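Local structure of AvrRpt2 (Erwinia amylovora, 6HQZ) at residues S71-R76 with L141-P146; Y22-M27 with H122-G127; F78-L83 with I112-D117; H30-G35 with R63-A68. The protein probably acts through this domain as a papain-like C70 cysteine protease, a type III effector delivered by a plant pathogen. All blocks are in the same frame, centred on the assembly; numbering follows the deposited sequence.

How the interactions relate
Interaction 2 is the buried one: helix 19-27 rests on the end of strand 118-123 through sulfur and proline contacts. The others are partly buried and lie nearer the surface. Interactions 2 and 4 are continuous, since the chain leaving helix 19-27 becomes loop 30-35, and Thr25 O and His30 N probably share a hydrogen bond. Interactions 1 and 3 meet at Phe78, which packs on Pro73, Leu141 and Trp143. Strands 104-113 and 118-123, neighbours in the sheet, carry interactions 3 and 2. Interaction 1 is a CH-pi contact on a tryptophan face, interaction 4 one on a histidine face, and interaction 3 adds a weak lysine-asparagine hydrogen bond.

Interaction 1 (S71-R76 with L141-P146); sequences SLPESR and LAWRVP
Arg76 lies along Trp143 with its guanidinium plane only 1° from parallel to the indole, yet the guanidinium face sits over the tryptophan CB rather than over the ring. Over the ring itself lies the backbone of the arginine: Arg76 CA stands 3.5 Å from the centroid of the Trp143 six-membered ring, 11° off the normal, a CH-pi contact. A bend at chi2 (-87°) turns the Arg76 chain back so that CD crosses the indole, 3.6 Å from Trp143 CG, and the two side chains run past each other in opposite directions. Leu141 CD2 lies over the opposite face, making the indole the filling of a sandwich. Pro73 comes in at the edge, its CD 3.7 Å from Trp143 CZ3, while Leu72 reaches further along the loop with CD1 3.4 Å from Val145 O. Both loops hold a type I turn, 73-76 and 142-145, and they join the linker before helix 80-90 to the one before strand 149-152. The indole N-H is taken by Asn138 O, so the contact is one of shape and dispersion: across it the arginine offers a flat face, and no N-H bond joins it to 141-146.

Interaction 2 (Y22-M27 with H122-G127); sequences YACTRM and HDPQRG
The carbonyl O of Asp123, set between the two residues that touch the helix, His122 and Pro124, takes hydrogen bonds from Gly127 N at 2.8 Å, from Arg126 N and from the hydroxyl of Tyr10. Arg126 and Gly127 facing one residue make a classic beta bulge. The Asp123 side chain tightens the same turn: OD1 accepts from Gln125 N at 2.8 Å through its anti lone pair, an Asx turn. This leaves the Pro124 ring presented to helix 19-27. Ala23 CB meets Pro124 CB at 3.8 Å, and Cys24 SG touches Pro124 CG at 3.7 Å. Met27 reaches further, and a turn at chi3 (-95°) swings its methyl toward the proline while SD lies 3.5 Å from His122 CB. The sulfur is beside the imidazole, not above it: Met27 SD to the His122 ring centroid is 4.5 Å, 72° off the normal. The ring's rotation is fixed by two bonds, NE2 to Val8 O and Asp129 N to ND1, with Tyr10 edge-to-face against it. Cys24 and Met27 also touch strand 104-113, at Val108. This buried seam, a helix laid against an antiparallel sheet, is consistent with the papain-like fold, in which the helix carrying the catalytic cysteine at its N-terminal end packs on the sheet of the other half.

Interaction 3 (F78-L83 with I112-D117); sequences FSANEL and IDKPND
Two successive bends in Lys114, at chi2 (-82°) and chi3 (-68°), fold its chain back over Ala80 and carry the ammonium to Asn81. On the way the methylene Lys114 CD presses on the Ala80 methyl, 3.5 Å from Ala80 CB. At the end Lys114 NZ reaches Asn81 OD1 at 3.5 Å, a weak hydrogen bond. A water backs up this link: it accepts from Asn81 N at 2.8 Å, in the first turn of the helix, and weakly from Lys114 NZ. The helix start is also held by Ser79, the N-cap, whose OG accepts from Glu82 N at 2.9 Å. Next to these polar groups lies an apolar layer made by both branches of Ile112. Ile112 CG2, anti to the backbone N, meets Ala80 CB at 3.7 Å. The other branch ends in Ile112 CD1, 3.6 Å from Leu83 CB, and the two side chains cross at about a right angle. At the strand's last residue, Asp113 braces the 114-117 turn by accepting from Asn116 twice, the backbone N to OD1 and the side-chain ND2 to OD2. Helix 80-90 thus begins over the end of strand 104-113. Leu83 continues inward onto Leu134 and Phe137 of helix 134-140 and Ile119 of strand 118-123, while the N-terminal residues Asn1 and Phe3 pair with Lys114 and Ile112.

Interaction 4 (H30-G35 with R63-A68); sequences HSISSG and RNENLA
Loop 30-35 passes the C-terminal end of helix 49-65, with Ile32 CA 7.2 Å from Glu65 CA, just where Asn66 takes a positive phi of 55° in a Schellman motif and turns the chain into strand 67-69. That turn sets Leu67 over the imidazole of His30: Leu67 CD2 stands 3.9 Å from the His30 ring centroid, 13° off the normal, a CH-pi contact almost over the middle of the face. The backbone carbonyl oxygen of Asn66 lies at the edge of the same ring, near its plane. Next along the loop, Ile32 lies alongside Glu65, which doubles back at chi2 (-63°) and offers its aliphatic length. Ile32 CD1 is 3.7 Å from Glu65 CB, and Ile32 CG2 is 3.6 Å from Glu65 CD, so a methyl meets the carboxylate carbon. Deeper in, Ile32 CD1 approaches Leu67 CD1 at 4.2 Å. No hydrogen bond joins the two segments. With a leucine methyl over the face of His30 and its NE2 hydrogen-bonded to the hydroxyl of Ser152, the contact amounts to an apolar fit around a ring whose polar side is met from outside the two segments.

Interaction 1 (S71-R76 with L141-P146)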
loop_
_atom_site.group_PDB
_atom_site.type_symbol
_atom_site.label_atom_id
_atom_site.label_comp_id
_atom_site.label_asym_id
_atom_site.label_seq_id
_atom_site.Cartn_x
_atom_site.Cartn_y
_atom_site.Cartn_z
ATOM N N SER A 71 13.125 -5.921 -3.304
ATOM C CA SER A 71 13.729 -6.089 -4.609
ATOM C C SER A 71 13.808 -4.775 -5.292
ATOM O O SER A 71 12.783 -4.136 -5.561
ATOM C CB SER A 71 12.907 -7.003 -5.512
ATOM O OG SER A 71 12.967 -8.276 -4.972
ATOM N N LEU A 72 15.036 -4.357 -5.553
ATOM C CA LEU A 72 15.292 -3.078 -6.150
ATOM C C LEU A 72 15.015 -3.035 -7.631
ATOM O O LEU A 72 15.438 -3.914 -8.375
ATOM C CB LEU A 72 16.747 -2.666 -5.897
ATOM C CG LEU A 72 17.063 -2.540 -4.397
ATOM C CD1 LEU A 72 18.531 -2.145 -4.239
ATOM C CD2 LEU A 72 16.194 -1.504 -3.677
ATOM N N PRO A 73 14.391 -1.968 -8.095
ATOM C CA PRO A 73 14.122 -1.887 -9.533
ATOM C C PRO A 73 15.379 -1.633 -10.386
ATOM O O PRO A 73 16.308 -0.907 -9.986
ATOM C CB PRO A 73 13.177 -0.681 -9.621
ATOM C CG PRO A 73 13.470 0.118 -8.418
ATOM C CD PRO A 73 13.785 -0.849 -7.362
ATOM N N GLU A 74 15.368 -2.224 -11.562
ATOM C CA GLU A 74 16.475 -2.167 -12.507
ATOM C C GLU A 74 16.754 -0.749 -12.911
ATOM O O GLU A 74 17.890 -0.397 -13.180
ATOM C CB GLU A 74 16.150 -2.961 -13.776
ATOM C CG GLU A 74 16.871 -4.266 -13.934
ATOM C CD GLU A 74 16.528 -4.972 -15.267
ATOM O OE1 GLU A 74 16.701 -4.384 -16.403
ATOM O OE2 GLU A 74 16.108 -6.161 -15.170
ATOM N N SER A 75 15.690 0.061 -12.954
ATOM C CA SER A 75 15.743 1.427 -13.425
ATOM C C SER A 75 16.458 2.325 -12.414
ATOM O O SER A 75 16.742 3.465 -12.721
ATOM C CB SER A 75 14.301 1.937 -13.558
ATOM O OG SER A 75 13.686 1.836 -12.258
ATOM N N ARG A 76 16.698 1.832 -11.194
ATOM C CA ARG A 76 17.248 2.658 -10.116
ATOM C C ARG A 76 16.404 3.894 -9.830
ATOM O O ARG A 76 16.948 4.983 -9.588
ATOM C CB ARG A 76 18.660 3.122 -10.439
ATOM C CG ARG A 76 19.640 2.065 -10.857
ATOM C CD ARG A 76 20.303 1.465 -9.667
ATOM N NE ARG A 76 21.761 1.249 -9.737
ATOM C CZ ARG A 76 22.717 2.154 -9.493
ATOM N NH1 ARG A 76 22.500 3.451 -9.327
ATOM N NH2 ARG A 76 23.938 1.722 -9.449
ATOM N N LEU A 141 20.024 6.582 -2.494
ATOM C CA LEU A 141 19.829 5.247 -1.978
ATOM C C LEU A 141 20.987 4.339 -2.325
ATOM O O LEU A 141 21.657 4.528 -3.380
ATOM C CB LEU A 141 18.536 4.624 -2.567
ATOM C CG LEU A 141 18.132 3.260 -2.051
ATOM C CD1 LEU A 141 17.748 3.222 -0.572
ATOM C CD2 LEU A 141 16.950 2.760 -2.886
ATOM N N ALA A 142 21.271 3.410 -1.429
ATOM C CA ALA A 142 22.346 2.432 -1.653
ATOM C C ALA A 142 22.068 1.369 -2.738
ATOM O O ALA A 142 22.177 0.216 -2.469
ATOM C CB ALA A 142 22.681 1.751 -0.338
ATOM N N TRP A 143 21.892 1.805 -3.965
ATOM C CA TRP A 143 21.540 0.942 -5.100
ATOM C C TRP A 143 22.512 -0.183 -5.345
ATOM O O TRP A 143 22.134 -1.203 -5.870
ATOM C CB TRP A 143 21.423 1.772 -6.357
ATOM C CG TRP A 143 20.322 2.698 -6.327
ATOM C CD1 TRP A 143 20.387 4.016 -6.142
ATOM C CD2 TRP A 143 18.949 2.373 -6.473
ATOM N NE1 TRP A 143 19.140 4.565 -6.187
ATOM C CE2 TRP A 143 18.228 3.572 -6.367
ATOM C CE3 TRP A 143 18.256 1.184 -6.706
ATOM C CZ2 TRP A 143 16.819 3.628 -6.472
ATOM C CZ3 TRP A 143 16.850 1.237 -6.864
ATOM C CH2 TRP A 143 16.155 2.453 -6.713
ATOM N N ARG A 144 23.756 -0.027 -4.921
ATOM C CA ARG A 144 24.785 -0.996 -5.187
ATOM C C ARG A 144 24.581 -2.309 -4.470
ATOM O O ARG A 144 25.139 -3.347 -4.904
ATOM C CB ARG A 144 26.197 -0.463 -4.875
ATOM C CG ARG A 144 27.308 -1.437 -5.140
ATOM C CD ARG A 144 28.663 -0.795 -4.919
ATOM N NE ARG A 144 29.563 -1.248 -5.935
ATOM C CZ ARG A 144 30.753 -0.700 -6.145
ATOM N NH1 ARG A 144 31.180 0.323 -5.383
ATOM N NH2 ARG A 144 31.507 -1.172 -7.120
ATOM N N VAL A 145 23.791 -2.307 -3.417
ATOM C CA VAL A 145 23.637 -3.533 -2.607
ATOM C C VAL A 145 22.179 -3.941 -2.585
ATOM O O VAL A 145 21.292 -3.062 -2.542
ATOM C CB VAL A 145 24.178 -3.409 -1.166
ATOM C CG1 VAL A 145 25.697 -3.213 -1.219
ATOM C CG2 VAL A 145 23.505 -2.301 -0.366
ATOM N N PRO A 146 21.912 -5.225 -2.607
ATOM C CA PRO A 146 20.515 -5.660 -2.616
ATOM C C PRO A 146 19.789 -5.386 -1.307
ATOM O O PRO A 146 18.562 -5.429 -1.291
ATOM C CB PRO A 146 20.608 -7.181 -2.853
ATOM C CG PRO A 146 21.959 -7.403 -3.329
ATOM C CD PRO A 146 22.837 -6.362 -2.765
#

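Interaction 2 (Y22-M27 with H122-G127)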
loop_
_atom_site.group_PDB
_atom_site.type_symbol
_atom_site.label_atom_id
_atom_site.label_comp_id
_atom_site.label_asym_id
_atom_site.label_seq_id
_atom_site.Cartn_x
_atom_site.Cartn_y
_atom_site.Cartn_z
ATOM N N TYR A 22 21.002 0.279 15.283
ATOM C CA TYR A 22 20.227 -0.189 16.440
ATOM C C TYR A 22 18.963 0.627 16.540
ATOM O O TYR A 22 17.882 0.057 16.818
ATOM C CB TYR A 22 21.023 -0.164 17.733
ATOM C CG TYR A 22 22.219 -1.081 17.649
ATOM C CD1 TYR A 22 22.059 -2.465 17.787
ATOM C CD2 TYR A 22 23.508 -0.594 17.405
ATOM C CE1 TYR A 22 23.137 -3.338 17.715
ATOM C CE2 TYR A 22 24.602 -1.460 17.328
ATOM C CZ TYR A 22 24.397 -2.828 17.500
ATOM O OH TYR A 22 25.426 -3.693 17.413
ATOM N N ALA A 23 19.081 1.926 16.278
ATOM C CA ALA A 23 17.901 2.766 16.305
ATOM C C ALA A 23 16.864 2.360 15.250
ATOM O O ALA A 23 15.665 2.258 15.592
ATOM C CB ALA A 23 18.246 4.232 16.182
ATOM N N CYS A 24 17.298 2.154 13.998
ATOM C CA CYS A 24 16.397 1.806 12.921
ATOM C C CYS A 24 15.740 0.435 13.186
ATOM O O CYS A 24 14.558 0.284 12.966
ATOM C CB CYS A 24 17.121 1.836 11.548
ATOM S SG CYS A 24 17.546 3.528 11.050
ATOM N N THR A 25 16.507 -0.546 13.602
ATOM C CA THR A 25 15.943 -1.867 13.813
ATOM C C THR A 25 14.923 -1.800 14.998
ATOM O O THR A 25 13.849 -2.385 14.852
ATOM C CB THR A 25 17.000 -2.953 14.025
ATOM O OG1 THR A 25 17.882 -2.554 15.059
ATOM C CG2 THR A 25 17.752 -3.216 12.805
ATOM N N ARG A 26 15.201 -0.992 16.039
ATOM C CA ARG A 26 14.247 -0.746 17.140
ATOM C C ARG A 26 12.965 -0.038 16.657
ATOM O O ARG A 26 11.846 -0.437 17.053
ATOM C CB ARG A 26 14.868 0.001 18.353
ATOM C CG ARG A 26 14.208 -0.341 19.688
ATOM C CD ARG A 26 15.034 -0.013 20.962
ATOM N NE ARG A 26 16.446 0.226 20.638
ATOM C CZ ARG A 26 17.250 1.108 21.228
ATOM N NH1 ARG A 26 16.843 1.829 22.268
ATOM N NH2 ARG A 26 18.497 1.231 20.778
ATOM N N MET A 27 13.106 0.925 15.741
ATOM C CA MET A 27 11.941 1.559 15.140
ATOM C C MET A 27 11.095 0.581 14.338
ATOM O O MET A 27 9.883 0.784 14.256
ATOM C CB MET A 27 12.294 2.781 14.308
ATOM C CG MET A 27 12.867 3.901 15.128
ATOM S SD MET A 27 13.067 5.414 14.175
ATOM C CE MET A 27 14.761 5.303 13.651
ATOM N N HIS A 122 12.071 8.851 9.599
ATOM C CA HIS A 122 12.668 9.053 10.900
ATOM C C HIS A 122 14.192 8.957 10.691
ATOM O O HIS A 122 14.677 7.935 10.250
ATOM C CB HIS A 122 12.320 7.940 11.889
ATOM C CG HIS A 122 10.929 8.027 12.440
ATOM N ND1 HIS A 122 10.164 9.172 12.339
ATOM C CD2 HIS A 122 10.189 7.131 13.122
ATOM C CE1 HIS A 122 8.987 8.953 12.906
ATOM N NE2 HIS A 122 8.997 7.740 13.435
ATOM N N ASP A 123 14.905 9.981 11.126
ATOM C CA ASP A 123 16.377 10.038 11.029
ATOM C C ASP A 123 16.931 9.954 12.452
ATOM O O ASP A 123 16.731 10.852 13.273
ATOM C CB ASP A 123 16.787 11.330 10.369
ATOM C CG ASP A 123 18.298 11.396 10.070
ATOM O OD1 ASP A 123 19.115 11.108 10.942
ATOM O OD2 ASP A 123 18.655 11.831 8.997
ATOM N N PRO A 124 17.618 8.861 12.778
ATOM C CA PRO A 124 18.094 8.672 14.098
ATOM C C PRO A 124 19.034 9.786 14.607
ATOM O O PRO A 124 19.310 9.869 15.831
ATOM C CB PRO A 124 18.869 7.343 14.020
ATOM C CG PRO A 124 18.480 6.689 12.768
ATOM C CD PRO A 124 17.864 7.731 11.891
ATOM N N GLN A 125 19.558 10.621 13.702
ATOM C CA GLN A 125 20.403 11.694 14.140
ATOM C C GLN A 125 19.853 13.066 13.931
ATOM O O GLN A 125 20.418 13.982 14.433
ATOM C CB GLN A 125 21.794 11.562 13.510
ATOM C CG GLN A 125 22.826 12.463 14.101
ATOM C CD GLN A 125 22.803 12.648 15.636
ATOM O OE1 GLN A 125 22.972 11.676 16.377
ATOM N NE2 GLN A 125 22.695 13.914 16.115
ATOM N N ARG A 126 18.766 13.205 13.205
ATOM C CA ARG A 126 18.168 14.456 12.949
ATOM C C ARG A 126 16.768 14.630 13.456
ATOM O O ARG A 126 16.397 15.769 13.762
ATOM C CB ARG A 126 18.205 14.736 11.463
ATOM C CG ARG A 126 19.604 14.989 11.014
ATOM C CD ARG A 126 19.946 16.401 11.395
ATOM N NE ARG A 126 21.000 16.853 10.538
ATOM C CZ ARG A 126 22.242 16.478 10.696
ATOM N NH1 ARG A 126 22.589 15.718 11.743
ATOM N NH2 ARG A 126 23.128 16.942 9.856
ATOM N N GLY A 127 16.045 13.530 13.681
ATOM C CA GLY A 127 14.748 13.619 14.296
ATOM C C GLY A 127 13.643 12.878 13.564
ATOM O O GLY A 127 13.813 12.391 12.407
#

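Interaction 3 (F78-L83 with I112-D117)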
loop_
_atom_site.group_PDB
_atom_site.type_symbol
_atom_site.label_atom_id
_atom_site.label_comp_id
_atom_site.label_asym_id
_atom_site.label_seq_id
_atom_site.Cartn_x
_atom_site.Cartn_y
_atom_site.Cartn_z
ATOM N N PHE A 78 12.346 4.726 -7.854
ATOM C CA PHE A 78 11.021 4.446 -7.333
ATOM C C PHE A 78 10.092 5.609 -7.606
ATOM O O PHE A 78 10.481 6.789 -7.523
ATOM C CB PHE A 78 11.040 4.233 -5.801
ATOM C CG PHE A 78 11.648 2.948 -5.366
ATOM C CD1 PHE A 78 10.949 1.798 -5.426
ATOM C CD2 PHE A 78 12.943 2.907 -4.871
ATOM C CE1 PHE A 78 11.513 0.603 -5.054
ATOM C CE2 PHE A 78 13.520 1.729 -4.495
ATOM C CZ PHE A 78 12.799 0.592 -4.531
ATOM N N SER A 79 8.821 5.279 -7.812
ATOM C CA SER A 79 7.780 6.288 -7.812
ATOM C C SER A 79 7.234 6.470 -6.395
ATOM O O SER A 79 7.327 5.567 -5.524
ATOM C CB SER A 79 6.661 5.883 -8.752
ATOM O OG SER A 79 6.103 4.663 -8.309
ATOM N N ALA A 80 6.646 7.644 -6.179
ATOM C CA ALA A 80 5.827 7.902 -4.979
ATOM C C ALA A 80 4.827 6.781 -4.744
ATOM O O ALA A 80 4.767 6.251 -3.625
ATOM C CB ALA A 80 5.109 9.261 -5.079
ATOM N N ASN A 81 4.064 6.396 -5.767
ATOM C CA ASN A 81 3.085 5.322 -5.573
ATOM C C ASN A 81 3.747 3.994 -5.197
ATOM O O ASN A 81 3.251 3.276 -4.336
ATOM C CB ASN A 81 2.217 5.096 -6.814
ATOM C CG ASN A 81 1.217 6.202 -7.041
ATOM O OD1 ASN A 81 0.851 6.942 -6.131
ATOM N ND2 ASN A 81 0.788 6.334 -8.259
ATOM N N GLU A 82 4.852 3.648 -5.855
ATOM C CA GLU A 82 5.469 2.357 -5.546
ATOM C C GLU A 82 6.025 2.284 -4.141
ATOM O O GLU A 82 5.846 1.286 -3.465
ATOM C CB GLU A 82 6.556 1.945 -6.551
ATOM C CG GLU A 82 7.091 0.534 -6.297
ATOM C CD GLU A 82 6.046 -0.596 -6.037
ATOM O OE1 GLU A 82 4.864 -0.657 -6.596
ATOM O OE2 GLU A 82 6.464 -1.519 -5.305
ATOM N N LEU A 83 6.710 3.318 -3.695
ATOM C CA LEU A 83 7.103 3.340 -2.261
ATOM C C LEU A 83 5.899 3.193 -1.281
ATOM O O LEU A 83 5.980 2.513 -0.262
ATOM C CB LEU A 83 7.875 4.590 -1.934
ATOM C CG LEU A 83 9.292 4.571 -2.563
ATOM C CD1 LEU A 83 9.940 5.951 -2.383
ATOM C CD2 LEU A 83 10.149 3.456 -1.988
ATOM N N ILE A 112 4.769 8.717 2.456
ATOM C CA ILE A 112 5.010 9.495 1.201
ATOM C C ILE A 112 4.131 10.700 1.243
ATOM O O ILE A 112 2.913 10.606 1.558
ATOM C CB ILE A 112 4.669 8.667 -0.059
ATOM C CG1 ILE A 112 5.513 7.380 -0.093
ATOM C CG2 ILE A 112 4.858 9.476 -1.354
ATOM C CD1 ILE A 112 7.035 7.600 -0.140
ATOM N N ASP A 113 4.744 11.818 0.919
ATOM C CA ASP A 113 4.050 13.033 0.698
ATOM C C ASP A 113 3.899 13.213 -0.824
ATOM O O ASP A 113 4.806 13.725 -1.491
ATOM C CB ASP A 113 4.822 14.178 1.392
ATOM C CG ASP A 113 4.250 15.569 1.098
ATOM O OD1 ASP A 113 3.402 15.751 0.172
ATOM O OD2 ASP A 113 4.671 16.513 1.799
ATOM N N LYS A 114 2.734 12.827 -1.370
ATOM C CA LYS A 114 2.525 12.915 -2.810
ATOM C C LYS A 114 2.531 14.334 -3.329
ATOM O O LYS A 114 3.210 14.604 -4.302
ATOM C CB LYS A 114 1.203 12.278 -3.249
ATOM C CG LYS A 114 1.259 10.787 -3.509
ATOM C CD LYS A 114 1.792 10.433 -4.895
ATOM C CE LYS A 114 0.883 10.826 -6.043
ATOM N NZ LYS A 114 1.410 10.185 -7.272
ATOM N N PRO A 115 1.730 15.235 -2.712
ATOM C CA PRO A 115 1.673 16.608 -3.260
ATOM C C PRO A 115 3.029 17.286 -3.443
ATOM O O PRO A 115 3.193 18.042 -4.390
ATOM C CB PRO A 115 0.848 17.381 -2.208
ATOM C CG PRO A 115 -0.041 16.350 -1.596
ATOM C CD PRO A 115 0.723 15.045 -1.640
ATOM N N ASN A 116 3.960 17.038 -2.516
ATOM C CA ASN A 116 5.279 17.638 -2.534
ATOM C C ASN A 116 6.350 16.686 -3.060
ATOM O O ASN A 116 7.506 17.033 -3.019
ATOM C CB ASN A 116 5.641 18.096 -1.109
ATOM C CG ASN A 116 4.833 19.293 -0.672
ATOM O OD1 ASN A 116 4.757 20.288 -1.415
ATOM N ND2 ASN A 116 4.229 19.229 0.524
ATOM N N ASP A 117 5.973 15.500 -3.548
ATOM C CA ASP A 117 6.913 14.524 -4.120
ATOM C C ASP A 117 8.136 14.279 -3.207
ATOM O O ASP A 117 9.303 14.473 -3.593
ATOM C CB ASP A 117 7.305 14.953 -5.546
ATOM C CG ASP A 117 7.922 13.846 -6.340
ATOM O OD1 ASP A 117 7.421 12.688 -6.338
ATOM O OD2 ASP A 117 8.937 14.127 -6.999
HETATM O O HOH W 1 3.637 7.893 -8.068
#

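Interaction 4 (H30-G35 with R63-A68)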
loop_
_atom_site.group_PDB
_atom_site.type_symbol
_atom_site.label_atom_id
_atom_site.label_comp_id
_atom_site.label_asym_id
_atom_site.label_seq_id
_atom_site.Cartn_x
_atom_site.Cartn_y
_atom_site.Cartn_z
ATOM N N HIS A 30 12.145 -4.514 16.324
ATOM C CA HIS A 30 13.123 -5.570 16.684
ATOM C C HIS A 30 14.084 -5.113 17.780
ATOM O O HIS A 30 14.437 -3.924 17.880
ATOM C CB HIS A 30 13.955 -5.961 15.439
ATOM C CG HIS A 30 13.153 -6.608 14.350
ATOM N ND1 HIS A 30 13.353 -7.916 13.948
ATOM C CD2 HIS A 30 12.124 -6.139 13.613
ATOM C CE1 HIS A 30 12.475 -8.224 13.012
ATOM N NE2 HIS A 30 11.709 -7.169 12.797
ATOM N N SER A 31 14.503 -6.061 18.610
ATOM C CA SER A 31 15.603 -5.887 19.543
ATOM C C SER A 31 16.671 -6.825 19.090
ATOM O O SER A 31 16.571 -8.031 19.233
ATOM C CB SER A 31 15.194 -6.233 20.965
ATOM O OG SER A 31 14.420 -5.173 21.455
ATOM N N ILE A 32 17.705 -6.257 18.526
ATOM C CA ILE A 32 18.747 -7.030 17.929
ATOM C C ILE A 32 20.026 -6.572 18.604
ATOM O O ILE A 32 20.432 -5.395 18.482
ATOM C CB ILE A 32 18.829 -6.819 16.404
ATOM C CG1 ILE A 32 17.429 -6.907 15.743
ATOM C CG2 ILE A 32 19.814 -7.818 15.808
ATOM C CD1 ILE A 32 17.390 -6.750 14.229
ATOM N N SER A 33 20.681 -7.532 19.241
ATOM C CA SER A 33 21.851 -7.288 20.055
ATOM C C SER A 33 23.175 -7.128 19.291
ATOM O O SER A 33 24.193 -6.875 19.941
ATOM C CB SER A 33 22.023 -8.466 20.994
ATOM O OG SER A 33 22.567 -9.552 20.268
ATOM N N SER A 34 23.189 -7.346 17.965
ATOM C CA SER A 34 24.414 -7.233 17.169
ATOM C C SER A 34 24.105 -6.753 15.755
ATOM O O SER A 34 22.972 -6.758 15.304
ATOM C CB SER A 34 25.164 -8.566 17.136
ATOM O OG SER A 34 24.432 -9.544 16.425
ATOM N N GLY A 35 25.131 -6.319 15.050
ATOM C CA GLY A 35 24.918 -5.657 13.783
ATOM C C GLY A 35 26.064 -5.962 12.875
ATOM O O GLY A 35 26.974 -6.708 13.235
ATOM N N ARG A 63 18.226 -13.553 8.205
ATOM C CA ARG A 63 17.712 -14.878 8.535
ATOM C C ARG A 63 17.436 -14.977 10.029
ATOM O O ARG A 63 16.371 -15.403 10.431
ATOM C CB ARG A 63 18.724 -15.937 8.112
ATOM C CG ARG A 63 18.342 -17.406 8.332
ATOM C CD ARG A 63 19.344 -18.415 7.730
ATOM N NE ARG A 63 19.765 -17.892 6.438
ATOM C CZ ARG A 63 20.930 -17.280 6.145
ATOM N NH1 ARG A 63 21.929 -17.209 7.032
ATOM N NH2 ARG A 63 21.120 -16.802 4.907
ATOM N N ASN A 64 18.397 -14.552 10.839
ATOM C CA ASN A 64 18.318 -14.650 12.299
ATOM C C ASN A 64 17.339 -13.746 12.992
ATOM O O ASN A 64 16.883 -14.115 14.082
ATOM C CB ASN A 64 19.699 -14.441 12.931
ATOM C CG ASN A 64 20.603 -15.630 12.688
ATOM O OD1 ASN A 64 20.158 -16.620 12.140
ATOM N ND2 ASN A 64 21.866 -15.540 13.079
ATOM N N GLU A 65 17.017 -12.600 12.392
ATOM C CA GLU A 65 16.171 -11.613 13.040
ATOM C C GLU A 65 14.926 -11.300 12.277
ATOM O O GLU A 65 14.315 -10.293 12.561
ATOM C CB GLU A 65 16.929 -10.307 13.212
ATOM C CG GLU A 65 18.265 -10.448 13.894
ATOM C CD GLU A 65 18.136 -10.951 15.307
ATOM O OE1 GLU A 65 17.055 -10.799 15.934
ATOM O OE2 GLU A 65 19.134 -11.489 15.792
ATOM N N ASN A 66 14.573 -12.125 11.300
ATOM C CA ASN A 66 13.335 -11.967 10.546
ATOM C C ASN A 66 13.190 -10.592 9.907
ATOM O O ASN A 66 12.195 -9.865 10.079
ATOM C CB ASN A 66 12.154 -12.303 11.433
ATOM C CG ASN A 66 12.324 -13.650 12.097
ATOM O OD1 ASN A 66 12.456 -13.736 13.306
ATOM N ND2 ASN A 66 12.365 -14.715 11.290
ATOM N N LEU A 67 14.225 -10.233 9.172
ATOM C CA LEU A 67 14.201 -9.056 8.320
ATOM C C LEU A 67 14.295 -9.559 6.878
ATOM O O LEU A 67 14.775 -10.662 6.619
ATOM C CB LEU A 67 15.358 -8.140 8.653
ATOM C CG LEU A 67 15.489 -7.483 10.033
ATOM C CD1 LEU A 67 16.855 -6.812 10.073
ATOM C CD2 LEU A 67 14.455 -6.390 10.254
ATOM N N ALA A 68 13.752 -8.780 5.966
ATOM C CA ALA A 68 13.816 -9.030 4.550
ATOM C C ALA A 68 14.033 -7.745 3.768
ATOM O O ALA A 68 13.782 -6.634 4.257
ATOM C CB ALA A 68 12.538 -9.686 4.067
#